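Local structure of hypothetical protein PH0730 (Pyrococcus horikoshii, 2P8T) at residues Arg142-Lys145 with Val151-Lys154; Ile88-Asp93 with Gly97-Val102. The protein is of unknown function but may bind ATP and act as an aminoacyl-tRNA ligase. All blocks are in the same frame, centred on the assembly; numbering follows the deposited sequence.

Overall arrangement
From the N terminus the chain first builds the helices and small two-stranded sheet at residues 17-81, a region that includes a probable helix-turn-helix-like domain. Contact 2 follows, closing the hairpin turn between strands 88-92 and 95-102 at the edge of the five-stranded antiparallel sheet. After helix 110-119 and strands 124-131 and 134-136, contact 1 closes the short loop from 142-145 to helix 149-154. The two contacts come in series, neither nesting nor crossing, with centres about 11 Å apart. Helix 149-154 joins them: V151 packs on V90, and K154 NZ probably hydrogen-bonds to G89 O. The outermost hairpin strand is thus tied to the loop beyond strand 134-136.

Contact 1: Arg142-Lys145 with Val151-Lys154; sequences RPLK and VAKK
A152, which meets L144 and K145 of the preceding loop, sits inside the helical turn spanned by the backbone bond from K154 N to V151 O, 3.1 Å. The contact itself is apolar and small, and it centres on a single methyl group. A152 CB is met by L144 CD2 at 3.8 Å and, from the next residue along the loop, by K145 CB, also at 3.8 Å. L144 brings more than one atom to bear, since its CG stands 4.0 Å from A152 CB and its CD2 also reaches A152 CA at 3.9 Å. With CG anti to the backbone N (chi1 173°), CG and CD2 are brought against A152, while the same side chain touches M126, L128 and I166 of the sheet. K145 behaves differently: of its side chain, only CB comes close, and the rest leads away, its NZ making a weak, long ion pair with E134. L144 is buried while K145 is exposed, so one side of the contact faces the sheet and the other solvent. V151, next to A152, also packs on I166. The arrangement is a short helix and its preceding loop packed on one face of an antiparallel sheet, as in alpha+beta folds.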
loop_
_atom_site.group_PDB
_atom_site.type_symbol
_atom_site.label_atom_id
_atom_site.label_comp_id
_atom_site.label_asym_id
_atom_site.label_seq_id
_atom_site.Cartn_x
_atom_site.Cartn_y
_atom_site.Cartn_z
ATOM N N ARG A 142 -0.993 13.288 20.017
ATOM C CA ARG A 142 -0.796 14.575 19.355
ATOM C C ARG A 142 -1.107 14.460 17.853
ATOM O O ARG A 142 -0.822 13.421 17.230
ATOM C CB ARG A 142 0.635 15.098 19.604
ATOM C CG ARG A 142 1.737 14.254 18.949
ATOM C CD ARG A 142 3.148 14.506 19.525
ATOM N NE ARG A 142 4.175 14.005 18.619
ATOM C CZ ARG A 142 4.715 12.785 18.655
ATOM N NH1 ARG A 142 4.373 11.906 19.585
ATOM N NH2 ARG A 142 5.620 12.450 17.740
ATOM N N PRO A 143 -1.719 15.501 17.261
ATOM C CA PRO A 143 -2.047 15.395 15.843
ATOM C C PRO A 143 -0.837 15.395 14.944
ATOM O O PRO A 143 0.135 16.124 15.193
ATOM C CB PRO A 143 -2.897 16.645 15.585
ATOM C CG PRO A 143 -3.390 17.030 16.946
ATOM C CD PRO A 143 -2.224 16.765 17.823
ATOM N N LEU A 144 -0.894 14.549 13.921
ATOM C CA LEU A 144 0.019 14.593 12.784
ATOM C C LEU A 144 0.176 15.981 12.142
ATOM O O LEU A 144 1.268 16.355 11.741
ATOM C CB LEU A 144 -0.508 13.647 11.703
ATOM C CG LEU A 144 0.193 13.640 10.348
ATOM C CD1 LEU A 144 1.647 13.139 10.509
ATOM C CD2 LEU A 144 -0.583 12.791 9.343
ATOM N N LYS A 145 -0.925 16.723 11.991
ATOM C CA LYS A 145 -0.881 17.975 11.218
ATOM C C LYS A 145 -0.009 19.076 11.851
ATOM O O LYS A 145 0.365 20.061 11.184
ATOM C CB LYS A 145 -2.302 18.508 10.968
ATOM C CG LYS A 145 -3.009 18.938 12.228
ATOM C CD LYS A 145 -4.472 19.255 11.944
ATOM C CE LYS A 145 -5.330 19.021 13.179
ATOM N NZ LYS A 145 -4.869 19.746 14.397
ATOM N N VAL A 151 0.986 16.799 4.478
ATOM C CA VAL A 151 0.750 15.355 4.438
ATOM C C VAL A 151 -0.642 15.014 4.958
ATOM O O VAL A 151 -1.401 14.321 4.285
ATOM C CB VAL A 151 1.833 14.578 5.266
ATOM C CG1 VAL A 151 1.503 13.091 5.329
ATOM C CG2 VAL A 151 3.222 14.799 4.652
ATOM N N ALA A 152 -0.957 15.494 6.159
ATOM C CA ALA A 152 -2.240 15.246 6.813
ATOM C C ALA A 152 -3.416 15.656 5.920
ATOM O O ALA A 152 -4.422 14.932 5.817
ATOM C CB ALA A 152 -2.302 15.955 8.161
ATOM N N LYS A 153 -3.261 16.788 5.243
ATOM C CA LYS A 153 -4.349 17.323 4.415
ATOM C C LYS A 153 -4.712 16.436 3.220
ATOM O O LYS A 153 -5.851 16.468 2.746
ATOM C CB LYS A 153 -4.049 18.769 3.982
ATOM C CG LYS A 153 -4.442 19.790 5.047
ATOM C CD LYS A 153 -4.130 21.219 4.627
ATOM C CE LYS A 153 -5.362 21.954 4.080
ATOM N NZ LYS A 153 -6.233 22.490 5.182
ATOM N N LYS A 154 -3.748 15.646 2.748
ATOM C CA LYS A 154 -3.933 14.751 1.609
ATOM C C LYS A 154 -4.584 13.421 1.969
ATOM O O LYS A 154 -5.098 12.718 1.095
ATOM C CB LYS A 154 -2.588 14.484 0.922
ATOM C CG LYS A 154 -2.067 15.666 0.113
ATOM C CD LYS A 154 -1.059 15.230 -0.969
ATOM C CE LYS A 154 -1.730 14.427 -2.088
ATOM N NZ LYS A 154 -0.825 14.164 -3.254
#

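Contact 2: Ile88-Asp93 with Gly97-Val102; sequences IGVSVD and GIAIVV
I88 and V90 pair with A99 and G97 in a beta hairpin whose first strand, 88-92, lies at the edge of the five-stranded antiparallel sheet. Both are hydrogen-bonded pairs, with the non-hydrogen-bonded pair G89-I98 between them. Packing is tight at G97: without a side chain there, V90 CG2 settles on the glycine backbone, 3.6 Å from G97 C. A chi1 of -63° places this methyl between the valine's own N and carbonyl carbon. The pair is held by G97 N to V90 O at 2.8 Å and V90 N to G97 O at 3.0 Å, yet each donor stands well above the acceptor's carbonyl plane. At I88-A99 the bonds are more regular, both donors lying in the carbonyl plane, with A99 N 3.0 Å from I88 O. On the face that carries I88, V90 and A99, I88 CG2 reaches A99 CB at 4.0 Å, and K154 of helix 149-154 packs on I88. The other face carries I98, which packs on A175 and A179 of helix 172-187. The solvent side is at S91, exposed and pointing away, which adds almost nothing to the contact. I98 CD1 bends back to 3.8 Å from I88 O. The same oxygen also receives a CA-H...O contact from I98 CA at 3.3 Å.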
loop_
_atom_site.group_PDB
_atom_site.type_symbol
_atom_site.label_atom_id
_atom_site.label_comp_id
_atom_site.label_asym_id
_atom_site.label_seq_id
_atom_site.Cartn_x
_atom_site.Cartn_y
_atom_site.Cartn_z
ATOM N N ILE A 88 -2.036 6.926 -1.338
ATOM C CA ILE A 88 -1.907 8.288 -1.850
ATOM C C ILE A 88 -0.488 8.815 -1.694
ATOM O O ILE A 88 0.167 8.559 -0.695
ATOM C CB ILE A 88 -2.977 9.241 -1.240
ATOM C CG1 ILE A 88 -2.952 10.631 -1.897
ATOM C CG2 ILE A 88 -2.843 9.333 0.253
ATOM C CD1 ILE A 88 -3.410 10.646 -3.317
ATOM N N GLY A 89 -0.019 9.515 -2.717
ATOM C CA GLY A 89 1.333 10.059 -2.715
ATOM C C GLY A 89 1.407 11.278 -1.828
ATOM O O GLY A 89 0.582 12.183 -1.929
ATOM N N VAL A 90 2.418 11.310 -0.967
ATOM C CA VAL A 90 2.690 12.456 -0.117
ATOM C C VAL A 90 4.186 12.790 -0.215
ATOM O O VAL A 90 4.938 12.136 -0.943
ATOM C CB VAL A 90 2.275 12.206 1.378
ATOM C CG1 VAL A 90 0.771 11.975 1.514
ATOM C CG2 VAL A 90 3.053 11.022 1.986
ATOM N N SER A 91 4.611 13.809 0.516
ATOM C CA SER A 91 6.029 14.145 0.602
ATOM C C SER A 91 6.398 14.366 2.071
ATOM O O SER A 91 5.700 15.078 2.797
ATOM C CB SER A 91 6.322 15.382 -0.255
ATOM O OG SER A 91 7.484 16.049 0.194
ATOM N N VAL A 92 7.478 13.727 2.526
ATOM C CA VAL A 92 7.885 13.851 3.922
ATOM C C VAL A 92 9.324 14.350 3.924
ATOM O O VAL A 92 10.206 13.676 3.397
ATOM C CB VAL A 92 7.778 12.498 4.703
ATOM C CG1 VAL A 92 8.226 12.667 6.160
ATOM C CG2 VAL A 92 6.358 11.954 4.659
ATOM N N ASP A 93 9.541 15.552 4.461
ATOM C CA ASP A 93 10.884 16.122 4.552
ATOM C C ASP A 93 11.595 16.035 3.190
ATOM O O ASP A 93 12.780 15.709 3.122
ATOM C CB ASP A 93 11.701 15.402 5.647
ATOM C CG ASP A 93 11.294 15.814 7.072
ATOM O OD1 ASP A 93 11.183 17.034 7.328
ATOM O OD2 ASP A 93 11.099 14.920 7.942
ATOM N N GLY A 97 6.617 9.889 -0.484
ATOM C CA GLY A 97 5.987 9.011 0.480
ATOM C C GLY A 97 4.649 8.463 0.016
ATOM O O GLY A 97 4.117 8.878 -1.020
ATOM N N ILE A 98 4.096 7.546 0.808
ATOM C CA ILE A 98 2.801 6.948 0.526
ATOM C C ILE A 98 2.043 6.797 1.856
ATOM O O ILE A 98 2.622 6.394 2.859
ATOM C CB ILE A 98 2.974 5.554 -0.156
ATOM C CG1 ILE A 98 3.430 5.712 -1.609
ATOM C CG2 ILE A 98 1.684 4.710 -0.058
ATOM C CD1 ILE A 98 2.285 6.091 -2.568
ATOM N N ALA A 99 0.766 7.157 1.854
ATOM C CA ALA A 99 -0.080 6.954 3.006
ATOM C C ALA A 99 -1.152 5.935 2.634
ATOM O O ALA A 99 -1.733 6.006 1.533
ATOM C CB ALA A 99 -0.729 8.280 3.463
ATOM N N ILE A 100 -1.350 4.971 3.529
ATOM C CA ILE A 100 -2.427 3.988 3.418
ATOM C C ILE A 100 -3.164 3.885 4.758
ATOM O O ILE A 100 -2.558 3.642 5.807
ATOM C CB ILE A 100 -1.904 2.575 2.990
ATOM C CG1 ILE A 100 -1.050 2.658 1.716
ATOM C CG2 ILE A 100 -3.076 1.589 2.847
ATOM C CD1 ILE A 100 -0.424 1.305 1.268
ATOM N N VAL A 101 -4.480 4.053 4.715
ATOM C CA VAL A 101 -5.327 3.871 5.889
ATOM C C VAL A 101 -5.638 2.388 5.974
ATOM O O VAL A 101 -6.034 1.766 4.966
ATOM C CB VAL A 101 -6.661 4.650 5.774
ATOM C CG1 VAL A 101 -7.574 4.406 6.996
ATOM C CG2 VAL A 101 -6.413 6.126 5.558
ATOM N N VAL A 102 -5.452 1.825 7.161
ATOM C CA VAL A 102 -5.842 0.435 7.438
ATOM C C VAL A 102 -7.109 0.450 8.301
ATOM O O VAL A 102 -7.115 0.972 9.419
ATOM C CB VAL A 102 -4.732 -0.347 8.168
ATOM C CG1 VAL A 102 -5.161 -1.787 8.392
ATOM C CG2 VAL A 102 -3.429 -0.294 7.372
#